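Local coordinates for 178aa long hypothetical molybdenum cofactor biosynthesis protein B (Sulfolobus tokodaii, PDB 3IWT) that probably binds molybdopterin or a precursor of it and takes part in molybdenum cofactor biosynthesis, at residues Thr22-Tyr28 / Leu61-Asp65. Sequence-based numbering, arbitrary orientation.
Sequences TISTSRY and LVPDD
Two neighbouring parallel strands, 17-23 and 55-62, meet here at their C-terminal ends, where Thr22 pairs with Leu61 and Ile23 with Val62. Val62 N donates to Thr22 O (2.9 Å) and Ser24 N to Val62 O (2.8 Å), the alternation expected of a parallel ladder. Beyond the strands, Asp64 N gives Thr25 OG1 a nearly straight bond (3.0 Å, 176°), tying the first turn of helix 25-32 to the loop that follows strand 55-62. Three waters reinforce this junction: one joins Ile23 O to Asp64 OD1, while the other two link Asp64 OD2 to Thr25 OG1 and Thr25 N. With CG anti to the backbone N (chi1 179°), the Tyr28 ring lies against Pro63, whose CD sits 3.5 Å from the ring centroid, 11° off its normal, a CH-pi contact; Leu61 O meets the ring edge at CD1 (3.6 Å). Replacing Tyr28 by an alanine is likely to leave Pro63 CD without its aromatic face and open a gap beside the end of strand 55-62. Leu61 CD1 packs on Thr22 CG2 (3.6 Å), whereas Ile23 and Val62 face helix 66-77. Strands running into helices at their C-terminal ends characterise alpha/beta folds, this molybdopterin-binding domain among them.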
loop_
_atom_site.group_PDB
_atom_site.type_symbol
_atom_site.label_atom_id
_atom_site.label_comp_id
_atom_site.label_asym_id
_atom_site.label_seq_id
_atom_site.Cartn_x
_atom_site.Cartn_y
_atom_site.Cartn_z
ATOM N N THR A 22 4.553 16.056 -23.860
ATOM C CA THR A 22 3.332 16.846 -23.674
ATOM C C THR A 22 2.155 15.891 -23.661
ATOM O O THR A 22 2.016 15.086 -24.564
ATOM C CB THR A 22 3.193 17.935 -24.761
ATOM O OG1 THR A 22 4.247 18.877 -24.580
ATOM C CG2 THR A 22 1.826 18.647 -24.672
ATOM N N ILE A 23 1.332 15.979 -22.609
ATOM C CA ILE A 23 0.156 15.119 -22.455
ATOM C C ILE A 23 -1.091 15.994 -22.621
ATOM O O ILE A 23 -1.480 16.744 -21.713
ATOM C CB ILE A 23 0.167 14.385 -21.096
ATOM C CG1 ILE A 23 1.487 13.633 -20.919
ATOM C CG2 ILE A 23 -1.000 13.451 -20.994
ATOM C CD1 ILE A 23 1.706 13.015 -19.542
ATOM N N SER A 24 -1.686 15.926 -23.811
ATOM C CA SER A 24 -2.816 16.788 -24.209
ATOM C C SER A 24 -3.645 16.100 -25.287
ATOM O O SER A 24 -3.180 15.927 -26.425
ATOM C CB SER A 24 -2.317 18.131 -24.748
ATOM O OG SER A 24 -3.390 18.928 -25.260
ATOM N N THR A 25 -4.876 15.749 -24.943
ATOM C CA THR A 25 -5.764 15.063 -25.884
ATOM C C THR A 25 -6.118 15.985 -27.062
ATOM O O THR A 25 -6.010 15.571 -28.217
ATOM C CB THR A 25 -7.021 14.535 -25.171
ATOM O OG1 THR A 25 -6.628 13.573 -24.182
ATOM C CG2 THR A 25 -7.994 13.864 -26.150
ATOM N N SER A 26 -6.477 17.237 -26.775
ATOM C CA SER A 26 -6.855 18.186 -27.847
ATOM C C SER A 26 -5.729 18.338 -28.863
ATOM O O SER A 26 -5.956 18.209 -30.063
ATOM C CB SER A 26 -7.255 19.545 -27.288
ATOM O OG SER A 26 -6.219 20.142 -26.523
ATOM N N ARG A 27 -4.509 18.565 -28.375
ATOM C CA ARG A 27 -3.362 18.727 -29.256
ATOM C C ARG A 27 -3.029 17.435 -30.010
ATOM O O ARG A 27 -2.709 17.479 -31.202
ATOM C CB ARG A 27 -2.162 19.281 -28.485
ATOM C CG ARG A 27 -2.415 20.690 -27.963
ATOM C CD ARG A 27 -1.285 21.218 -27.103
ATOM N NE ARG A 27 -1.572 22.547 -26.567
ATOM C CZ ARG A 27 -2.373 22.793 -25.535
ATOM N NH1 ARG A 27 -2.965 21.818 -24.871
ATOM N NH2 ARG A 27 -2.564 24.033 -25.136
ATOM N N TYR A 28 -3.139 16.292 -29.333
ATOM C CA TYR A 28 -2.870 15.013 -29.984
ATOM C C TYR A 28 -3.843 14.766 -31.137
ATOM O O TYR A 28 -3.434 14.345 -32.210
ATOM C CB TYR A 28 -2.941 13.860 -28.985
ATOM C CG TYR A 28 -2.688 12.493 -29.584
ATOM C CD1 TYR A 28 -1.398 12.082 -29.897
ATOM C CD2 TYR A 28 -3.735 11.612 -29.830
ATOM C CE1 TYR A 28 -1.155 10.817 -30.420
ATOM C CE2 TYR A 28 -3.503 10.348 -30.371
ATOM C CZ TYR A 28 -2.211 9.960 -30.663
ATOM O OH TYR A 28 -1.960 8.716 -31.207
ATOM N N LEU A 61 4.278 13.880 -28.051
ATOM C CA LEU A 61 2.970 14.394 -27.708
ATOM C C LEU A 61 2.007 13.231 -27.706
ATOM O O LEU A 61 1.943 12.476 -28.673
ATOM C CB LEU A 61 2.545 15.469 -28.708
ATOM C CG LEU A 61 1.078 15.921 -28.731
ATOM C CD1 LEU A 61 0.715 16.548 -27.429
ATOM C CD2 LEU A 61 0.805 16.871 -29.906
ATOM N N VAL A 62 1.286 13.078 -26.598
ATOM C CA VAL A 62 0.355 11.963 -26.395
ATOM C C VAL A 62 -0.939 12.490 -25.762
ATOM O O VAL A 62 -0.920 13.542 -25.114
ATOM C CB VAL A 62 0.987 10.836 -25.532
ATOM C CG1 VAL A 62 2.148 10.137 -26.309
ATOM C CG2 VAL A 62 1.451 11.341 -24.155
ATOM N N PRO A 63 -2.055 11.758 -25.923
ATOM C CA PRO A 63 -3.297 12.116 -25.248
ATOM C C PRO A 63 -3.362 11.532 -23.820
ATOM O O PRO A 63 -2.418 10.846 -23.387
ATOM C CB PRO A 63 -4.347 11.461 -26.139
ATOM C CG PRO A 63 -3.723 10.205 -26.551
ATOM C CD PRO A 63 -2.226 10.512 -26.697
ATOM N N ASP A 64 -4.476 11.764 -23.121
ATOM C CA ASP A 64 -4.735 11.174 -21.799
ATOM C C ASP A 64 -5.146 9.702 -21.914
ATOM O O ASP A 64 -6.284 9.326 -21.623
ATOM C CB ASP A 64 -5.862 11.927 -21.064
ATOM C CG ASP A 64 -5.521 13.366 -20.762
ATOM O OD1 ASP A 64 -4.367 13.663 -20.390
ATOM O OD2 ASP A 64 -6.446 14.201 -20.865
ATOM N N ASP A 65 -4.202 8.864 -22.307
ATOM C CA ASP A 65 -4.455 7.440 -22.522
ATOM C C ASP A 65 -3.317 6.702 -21.858
ATOM O O ASP A 65 -2.143 7.022 -22.128
ATOM C CB ASP A 65 -4.506 7.120 -24.011
ATOM C CG ASP A 65 -4.618 5.620 -24.277
ATOM O OD1 ASP A 65 -5.713 5.081 -24.173
ATOM O OD2 ASP A 65 -3.606 4.970 -24.549
HETATM O O HOH W 1 -3.628 16.331 -20.171
HETATM O O HOH W 2 -8.592 13.549 -22.293
HETATM O O HOH W 3 -5.898 16.486 -22.297
#